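Local coordinates for protein arginine decarboxylase (Campylobacter jejuni subsp. jejuni, PDB 3NZP) that probably catalyses the pyridoxal-phosphate-dependent decarboxylation of arginine to agmatine, an early step in polyamine biosynthesis, at residues L155-L160 with P178-R183; F227-F232 with L266-L271; D480-S485 with K526-T531. All coordinates share one frame; numbering follows the deposited sequence.

Contact 1. Residues L155-L160 with P178-R183; sequences LTIEGL and PNIGLR
Arg183 meets Glu158 through one nitrogen and one oxygen: NH2 of Arg183 donates to OE1 of Glu158 over 2.9 Å in a salt bridge. The oxygen sits at the edge of the guanidinium and close to its plane, but the carboxylate is turned 55° against that plane, and its second oxygen takes no share in the pair. Different chain shapes bring the groups together. The arginine, its CG anti to the backbone N (chi1 -175°), runs fully extended from CG to NE, whereas the glutamate bends at chi2. Nearer the backbone, CG2 of Thr156 packs 3.9 Å from CB of Arg183, the two side chains crossing at about a right angle. Beside Thr156 comes Gly181, which brings no side chain to that face. The other face is apolar. CD1 of Ile157 lies 3.5 Å from CG2 of Ile180, CB of Ile157 rests against CD2 of Leu182, and CD2 of Leu155 reaches CG of Pro178 at 3.8 Å. Parallel backbone bonds join the strands, among them Gly181 N to Leu155 O (2.7 Å) and Arg183 N to Ile157 O (3.2 Å). These are the fourth and fifth strands of the eight-stranded TIM barrel, linked by a beta-alpha-beta crossover through helix 160-170. That helix packs Leu163 and Ile166 on the Leu155 and Ile157 side, and helix 208-220 covers Ile180 and Leu182. Further out, OE2 of Glu158 takes a weak hydrogen bond from Gly133 N, while the backbone N of Glu158 donates to OE2 of Glu162. The Arg183 side chain comes within about 4 Å of that of His233, a cofactor-binding residue, and about 6 Å of the pyridoxal phosphate, nearest atoms in both cases.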
# COMPACT_ATOMS: atom_id res chain seq x y z
N LEU B 155 -27.97 7.45 -9.07
CA LEU B 155 -26.69 8.01 -9.52
C LEU B 155 -26.42 9.30 -8.76
O LEU B 155 -27.15 10.27 -8.92
CB LEU B 155 -26.73 8.32 -11.01
CG LEU B 155 -26.18 7.28 -11.99
CD1 LEU B 155 -26.42 5.88 -11.49
CD2 LEU B 155 -26.84 7.50 -13.32
N THR B 156 -25.38 9.31 -7.94
CA THR B 156 -25.05 10.50 -7.18
C THR B 156 -24.10 11.41 -7.98
O THR B 156 -22.96 11.03 -8.26
CB THR B 156 -24.40 10.13 -5.84
OG1 THR B 156 -25.31 9.35 -5.07
CG2 THR B 156 -24.02 11.37 -5.08
N ILE B 157 -24.58 12.61 -8.35
CA ILE B 157 -23.80 13.58 -9.12
C ILE B 157 -22.70 14.24 -8.28
O ILE B 157 -22.93 14.65 -7.15
CB ILE B 157 -24.71 14.72 -9.69
CG1 ILE B 157 -25.44 14.23 -10.93
CG2 ILE B 157 -23.90 15.95 -10.07
CD1 ILE B 157 -26.46 13.18 -10.63
N GLU B 158 -21.50 14.34 -8.85
CA GLU B 158 -20.37 14.94 -8.17
C GLU B 158 -20.19 16.37 -8.67
O GLU B 158 -19.58 17.20 -7.99
CB GLU B 158 -19.10 14.14 -8.46
CG GLU B 158 -19.23 12.65 -8.20
CD GLU B 158 -19.37 12.33 -6.73
OE1 GLU B 158 -18.62 12.94 -5.93
OE2 GLU B 158 -20.22 11.48 -6.37
N GLY B 159 -20.71 16.65 -9.86
CA GLY B 159 -20.61 17.98 -10.45
C GLY B 159 -21.70 18.24 -11.48
O GLY B 159 -22.23 17.30 -12.09
N LEU B 160 -22.06 19.51 -11.67
CA LEU B 160 -23.09 19.89 -12.64
C LEU B 160 -22.93 19.19 -13.98
O LEU B 160 -23.90 18.74 -14.60
CB LEU B 160 -23.11 21.40 -12.85
CG LEU B 160 -24.19 22.14 -12.06
CD1 LEU B 160 -24.17 21.73 -10.59
CD2 LEU B 160 -23.94 23.63 -12.18
N PRO B 178 -32.80 6.11 -13.82
CA PRO B 178 -32.29 6.00 -12.46
C PRO B 178 -32.63 7.20 -11.60
O PRO B 178 -33.03 8.26 -12.09
CB PRO B 178 -30.79 5.84 -12.67
CG PRO B 178 -30.54 6.63 -13.93
CD PRO B 178 -31.70 6.27 -14.80
N ASN B 179 -32.50 7.02 -10.29
CA ASN B 179 -32.76 8.09 -9.36
C ASN B 179 -31.53 8.95 -9.32
O ASN B 179 -30.41 8.45 -9.41
CB ASN B 179 -33.03 7.54 -7.98
CG ASN B 179 -34.45 7.14 -7.80
OD1 ASN B 179 -34.80 6.41 -6.86
ND2 ASN B 179 -35.31 7.62 -8.71
N ILE B 180 -31.72 10.25 -9.17
CA ILE B 180 -30.61 11.16 -9.12
C ILE B 180 -30.27 11.58 -7.70
O ILE B 180 -31.16 11.91 -6.91
CB ILE B 180 -30.92 12.40 -9.97
CG1 ILE B 180 -31.05 11.99 -11.44
CG2 ILE B 180 -29.85 13.45 -9.75
CD1 ILE B 180 -31.44 13.13 -12.38
N GLY B 181 -28.99 11.54 -7.35
CA GLY B 181 -28.58 11.95 -6.01
C GLY B 181 -27.62 13.11 -6.12
O GLY B 181 -26.85 13.18 -7.08
N LEU B 182 -27.64 14.04 -5.16
CA LEU B 182 -26.71 15.18 -5.23
C LEU B 182 -25.75 15.16 -4.05
O LEU B 182 -26.18 15.18 -2.90
CB LEU B 182 -27.48 16.51 -5.25
CG LEU B 182 -28.40 16.78 -6.44
CD1 LEU B 182 -28.94 18.19 -6.34
CD2 LEU B 182 -27.64 16.60 -7.74
N ARG B 183 -24.46 15.12 -4.33
CA ARG B 183 -23.46 15.11 -3.27
C ARG B 183 -23.22 16.54 -2.83
O ARG B 183 -22.73 17.36 -3.60
CB ARG B 183 -22.14 14.50 -3.76
CG ARG B 183 -21.10 14.36 -2.68
CD ARG B 183 -19.79 13.86 -3.22
NE ARG B 183 -18.82 13.66 -2.15
CZ ARG B 183 -17.53 13.40 -2.34
NH1 ARG B 183 -16.74 13.24 -1.28
NH2 ARG B 183 -17.03 13.29 -3.57

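Contact 2. Residues F227-F232 with L266-L271; sequences FTMIHF and LKAINL
Two neighbouring amides grip the carbonyl oxygen of Thr228: Lys267 N donates to Thr228 O at 3.0 Å from above the carbonyl plane, and Ala268 N adds a weak bond. Beyond this point regular parallel pairing takes over, with Asn270 N to Ile230 O at 2.7 Å and Phe232 N to Asn270 O at 3.1 Å. These are the sixth and seventh strands of the TIM barrel, with helix 242-260 as the connection between them. On one face Ile230 and Ile269 lie side by side, pointing the same way, CG1 to CG1 at 3.8 Å. CD1 of Leu266 packs against Ile230 CG2. Leu266 and Phe227 also run side by side, with Leu266 CB over one face of the Phe227 ring and CD2 3.7 Å from its CZ. Phe232, with CG between the backbone N and the carbonyl carbon (chi1 70°), runs alongside Leu271, whose CA sits over the ring face in a CH-pi contact, 4.0 Å from the centroid. Tyr255 and Ala251 of helix 242-260 pack on Ile269 and Phe232. The other face carries Met229, present as selenomethionine, Ala268, His231 and Asn270. SE of Met229 lies 3.8 Å from ND2 of Asn270. His231 and Asn270 run in the same direction with ring and amide planes 84° apart, the asparagine CB at the edge of the imidazole. Asn270 OD1 accepts Gly272 N, and its ND2 donates to Glu320, which also takes a weak bond from His231 NE2. Glu320 and His231 both line the pyridoxal phosphate pocket. Asn270 thus probably helps, as a second-shell residue, to hold the carboxylate of Glu320, which probably faces the pyridine nitrogen, as the equivalent glutamate does in related fold-type III decarboxylases.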
# COMPACT_ATOMS: atom_id res chain seq x y z
N PHE B 227 -34.65 13.41 -8.47
CA PHE B 227 -33.90 13.89 -7.33
C PHE B 227 -34.54 13.35 -6.04
O PHE B 227 -35.53 13.89 -5.56
CB PHE B 227 -33.89 15.42 -7.34
CG PHE B 227 -33.07 16.03 -6.25
CD1 PHE B 227 -32.05 15.31 -5.64
CD2 PHE B 227 -33.31 17.33 -5.84
CE1 PHE B 227 -31.27 15.88 -4.63
CE2 PHE B 227 -32.54 17.92 -4.83
CZ PHE B 227 -31.52 17.19 -4.22
N THR B 228 -33.98 12.28 -5.49
CA THR B 228 -34.55 11.71 -4.28
C THR B 228 -33.70 11.74 -3.01
O THR B 228 -34.22 11.52 -1.91
CB THR B 228 -34.99 10.27 -4.52
OG1 THR B 228 -33.87 9.49 -4.96
CG2 THR B 228 -36.08 10.23 -5.55
N MSE B 229 -32.39 11.97 -3.15
CA MSE B 229 -31.53 12.03 -1.97
C MSE B 229 -30.27 12.85 -2.15
O MSE B 229 -29.76 13.00 -3.26
CB MSE B 229 -31.13 10.63 -1.48
CG MSE B 229 -30.16 9.90 -2.38
SE MSE B 229 -29.18 8.42 -1.50
CE MSE B 229 -30.62 7.18 -1.11
N ILE B 230 -29.79 13.40 -1.04
CA ILE B 230 -28.55 14.15 -1.01
C ILE B 230 -27.57 13.26 -0.24
O ILE B 230 -27.96 12.50 0.64
CB ILE B 230 -28.66 15.52 -0.26
CG1 ILE B 230 -29.10 15.33 1.17
CG2 ILE B 230 -29.64 16.41 -0.94
CD1 ILE B 230 -29.06 16.62 1.91
N HIS B 231 -26.29 13.37 -0.58
CA HIS B 231 -25.27 12.54 0.05
C HIS B 231 -24.02 13.36 0.35
O HIS B 231 -23.70 14.31 -0.37
CB HIS B 231 -24.95 11.36 -0.90
CG HIS B 231 -23.67 10.64 -0.59
ND1 HIS B 231 -22.47 10.95 -1.21
CD2 HIS B 231 -23.40 9.63 0.26
CE1 HIS B 231 -21.52 10.15 -0.75
NE2 HIS B 231 -22.06 9.34 0.15
N PHE B 232 -23.34 13.00 1.44
CA PHE B 232 -22.08 13.65 1.82
C PHE B 232 -21.18 12.57 2.43
O PHE B 232 -21.67 11.58 2.99
CB PHE B 232 -22.35 14.80 2.81
CG PHE B 232 -22.80 14.37 4.18
CD1 PHE B 232 -21.88 14.02 5.15
CD2 PHE B 232 -24.15 14.33 4.50
CE1 PHE B 232 -22.29 13.62 6.43
CE2 PHE B 232 -24.58 13.93 5.78
CZ PHE B 232 -23.65 13.58 6.74
N LEU B 266 -37.25 14.71 -2.94
CA LEU B 266 -36.09 14.59 -2.09
C LEU B 266 -36.58 14.16 -0.71
O LEU B 266 -37.13 14.97 0.04
CB LEU B 266 -35.35 15.92 -2.01
CG LEU B 266 -34.25 16.04 -0.96
CD1 LEU B 266 -33.24 14.90 -1.08
CD2 LEU B 266 -33.57 17.39 -1.15
N LYS B 267 -36.37 12.89 -0.39
CA LYS B 267 -36.83 12.35 0.87
C LYS B 267 -35.81 11.51 1.63
O LYS B 267 -36.17 10.73 2.52
CB LYS B 267 -38.09 11.53 0.64
CG LYS B 267 -39.22 12.32 -0.00
CD LYS B 267 -40.49 11.49 -0.07
CE LYS B 267 -41.62 12.26 -0.73
NZ LYS B 267 -42.89 11.51 -0.54
N ALA B 268 -34.53 11.67 1.28
CA ALA B 268 -33.51 10.90 1.98
C ALA B 268 -32.18 11.62 2.05
O ALA B 268 -31.85 12.44 1.20
CB ALA B 268 -33.34 9.53 1.33
N ILE B 269 -31.44 11.30 3.10
CA ILE B 269 -30.12 11.87 3.31
C ILE B 269 -29.15 10.70 3.49
O ILE B 269 -29.39 9.80 4.30
CB ILE B 269 -30.08 12.80 4.53
CG1 ILE B 269 -30.91 14.05 4.28
CG2 ILE B 269 -28.66 13.23 4.80
CD1 ILE B 269 -30.88 15.05 5.43
N ASN B 270 -28.08 10.72 2.72
CA ASN B 270 -27.07 9.67 2.79
C ASN B 270 -25.88 10.22 3.55
O ASN B 270 -25.17 11.09 3.04
CB ASN B 270 -26.65 9.26 1.38
CG ASN B 270 -25.86 7.97 1.35
OD1 ASN B 270 -24.91 7.79 2.12
ND2 ASN B 270 -26.25 7.06 0.45
N LEU B 271 -25.66 9.72 4.77
CA LEU B 271 -24.55 10.18 5.62
C LEU B 271 -23.20 9.64 5.16
O LEU B 271 -22.16 10.12 5.61
CB LEU B 271 -24.75 9.71 7.05
CG LEU B 271 -26.12 10.00 7.61
CD1 LEU B 271 -26.19 9.48 9.03
CD2 LEU B 271 -26.37 11.50 7.55

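Contact 3. Residues D480-S485 with K526-T531; sequences DITCDS and KHNLFT
Ile481 and Phe530 carry the apolar side of this contact, their side chains crossing at a slant with CD1 of the isoleucine 3.8 Å from CE2 of the ring. The carbonyl oxygen of Ile481 also approaches the phenylalanine, 3.6 Å from CZ and oblique to the ring. Next along, Thr482 uses its methyl for the contact, its side chain crossing that of His527 at about a right angle. A chi1 of -62° sets OG1 beside the backbone N and CG2 anti to it, and that methyl meets the edge of the His527 imidazole, CD2 at 3.9 Å, and lies as far from Asn528 OD1. Asp484 CB comes to the same ring edge, 4.1 Å from NE2. No hydrogen bond crosses between the loops, so they meet by packing alone. Cys483 is predicted to be the proton donor; its SG lies 4.1 Å from Asn528 OD1, and the side chain comes within about 3 Å of a bound pyridoxal phosphate. Lys86 of the second subunit packs on His527 and Asn528, and OG of Ser112 of that subunit is hydrogen-bonded to Asn528 O, which is consistent with an active site shared across the dimer interface. Within this chain, His527 stacks on Phe447 and Phe530 meets the ring of Tyr605. The first loop leaves strand 479-480; the second joins strand 510-513 to strand 534-540, and on the way its Leu529 and Thr531 touch helix 556-562.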
# COMPACT_ATOMS: atom_id res chain seq x y z
N ASP B 480 7.30 -10.27 10.17
CA ASP B 480 7.05 -11.22 9.10
C ASP B 480 8.32 -11.64 8.36
O ASP B 480 9.39 -11.07 8.56
CB ASP B 480 6.04 -10.65 8.11
CG ASP B 480 6.64 -9.59 7.21
OD1 ASP B 480 5.91 -9.05 6.34
OD2 ASP B 480 7.85 -9.29 7.35
N ILE B 481 8.18 -12.63 7.49
CA ILE B 481 9.30 -13.14 6.71
C ILE B 481 9.55 -12.27 5.49
O ILE B 481 9.12 -12.59 4.39
CB ILE B 481 9.04 -14.58 6.26
CG1 ILE B 481 7.65 -14.66 5.61
CG2 ILE B 481 9.13 -15.52 7.46
CD1 ILE B 481 7.35 -15.96 4.86
N THR B 482 10.25 -11.16 5.69
CA THR B 482 10.56 -10.25 4.60
C THR B 482 11.90 -9.56 4.86
O THR B 482 12.25 -9.27 6.01
CB THR B 482 9.47 -9.17 4.45
OG1 THR B 482 8.22 -9.79 4.12
CG2 THR B 482 9.83 -8.19 3.34
N CYS B 483 12.65 -9.31 3.79
CA CYS B 483 13.94 -8.65 3.90
C CYS B 483 13.74 -7.28 4.54
O CYS B 483 14.31 -6.97 5.60
CB CYS B 483 14.56 -8.46 2.51
SG CYS B 483 14.64 -9.96 1.55
N ASP B 484 12.90 -6.48 3.89
CA ASP B 484 12.56 -5.13 4.33
C ASP B 484 12.28 -5.09 5.82
O ASP B 484 11.33 -5.71 6.31
CB ASP B 484 11.34 -4.61 3.57
CG ASP B 484 10.83 -3.27 4.11
OD1 ASP B 484 11.63 -2.33 4.24
OD2 ASP B 484 9.62 -3.18 4.41
N SER B 485 13.11 -4.35 6.54
CA SER B 485 12.96 -4.22 7.97
C SER B 485 11.70 -3.43 8.30
O SER B 485 11.22 -3.46 9.42
CB SER B 485 14.19 -3.52 8.57
OG SER B 485 14.35 -2.21 8.06
N LYS B 526 1.23 -7.05 -1.90
CA LYS B 526 1.86 -8.27 -2.43
C LYS B 526 3.35 -7.99 -2.68
O LYS B 526 3.86 -8.13 -3.81
CB LYS B 526 1.11 -8.68 -3.72
CG LYS B 526 1.73 -9.76 -4.62
CD LYS B 526 0.90 -9.85 -5.92
CE LYS B 526 0.82 -8.46 -6.59
NZ LYS B 526 -0.40 -8.08 -7.40
N HIS B 527 4.02 -7.60 -1.60
CA HIS B 527 5.44 -7.25 -1.59
C HIS B 527 6.36 -8.20 -2.38
O HIS B 527 6.35 -8.18 -3.62
CB HIS B 527 5.92 -7.10 -0.15
CG HIS B 527 6.91 -6.00 0.03
ND1 HIS B 527 6.74 -4.74 -0.50
CD2 HIS B 527 8.10 -5.97 0.68
CE1 HIS B 527 7.78 -3.98 -0.19
NE2 HIS B 527 8.62 -4.71 0.52
N ASN B 528 7.15 -9.03 -1.70
CA ASN B 528 8.04 -9.95 -2.40
C ASN B 528 7.29 -11.09 -3.07
O ASN B 528 7.63 -12.26 -2.88
CB ASN B 528 9.10 -10.52 -1.44
CG ASN B 528 10.06 -9.46 -0.93
OD1 ASN B 528 10.92 -9.74 -0.09
ND2 ASN B 528 9.91 -8.24 -1.43
N LEU B 529 6.28 -10.75 -3.86
CA LEU B 529 5.45 -11.72 -4.58
C LEU B 529 4.66 -12.66 -3.68
O LEU B 529 4.10 -13.65 -4.17
CB LEU B 529 6.29 -12.54 -5.58
CG LEU B 529 6.71 -11.79 -6.84
CD1 LEU B 529 7.59 -12.64 -7.74
CD2 LEU B 529 5.45 -11.35 -7.57
N PHE B 530 4.60 -12.37 -2.38
CA PHE B 530 3.83 -13.23 -1.47
C PHE B 530 2.36 -13.00 -1.79
O PHE B 530 1.78 -12.00 -1.37
CB PHE B 530 4.12 -12.89 0.00
CG PHE B 530 5.49 -13.30 0.47
CD1 PHE B 530 6.52 -12.38 0.55
CD2 PHE B 530 5.75 -14.63 0.81
CE1 PHE B 530 7.81 -12.77 0.94
CE2 PHE B 530 7.03 -15.03 1.20
CZ PHE B 530 8.06 -14.10 1.27
N THR B 531 1.76 -13.91 -2.55
CA THR B 531 0.36 -13.76 -2.94
C THR B 531 -0.62 -13.96 -1.79
O THR B 531 -0.26 -14.46 -0.73
CB THR B 531 -0.04 -14.73 -4.07
OG1 THR B 531 -0.01 -16.09 -3.59
CG2 THR B 531 0.92 -14.58 -5.26

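Contacts 1, 2 and 3 follow one another along the chain without interleaving. The first two are neighbours in the parallel barrel, their centres 9 Å apart: strand 179-183 of contact 1 lies beside strand 227-231 of contact 2, and Leu182 O probably accepts a hydrogen bond from His231 N at 2.9 Å. Together they cover strands four to seven. Contact 3 belongs to the loops of the mixed sheet region, with its centre 42 Å from that of contact 1 and 44 Å from that of contact 2. Since contact 3 borders the second subunit, its loops probably complete that subunit's cofactor site, as expected of a dimer with shared active sites.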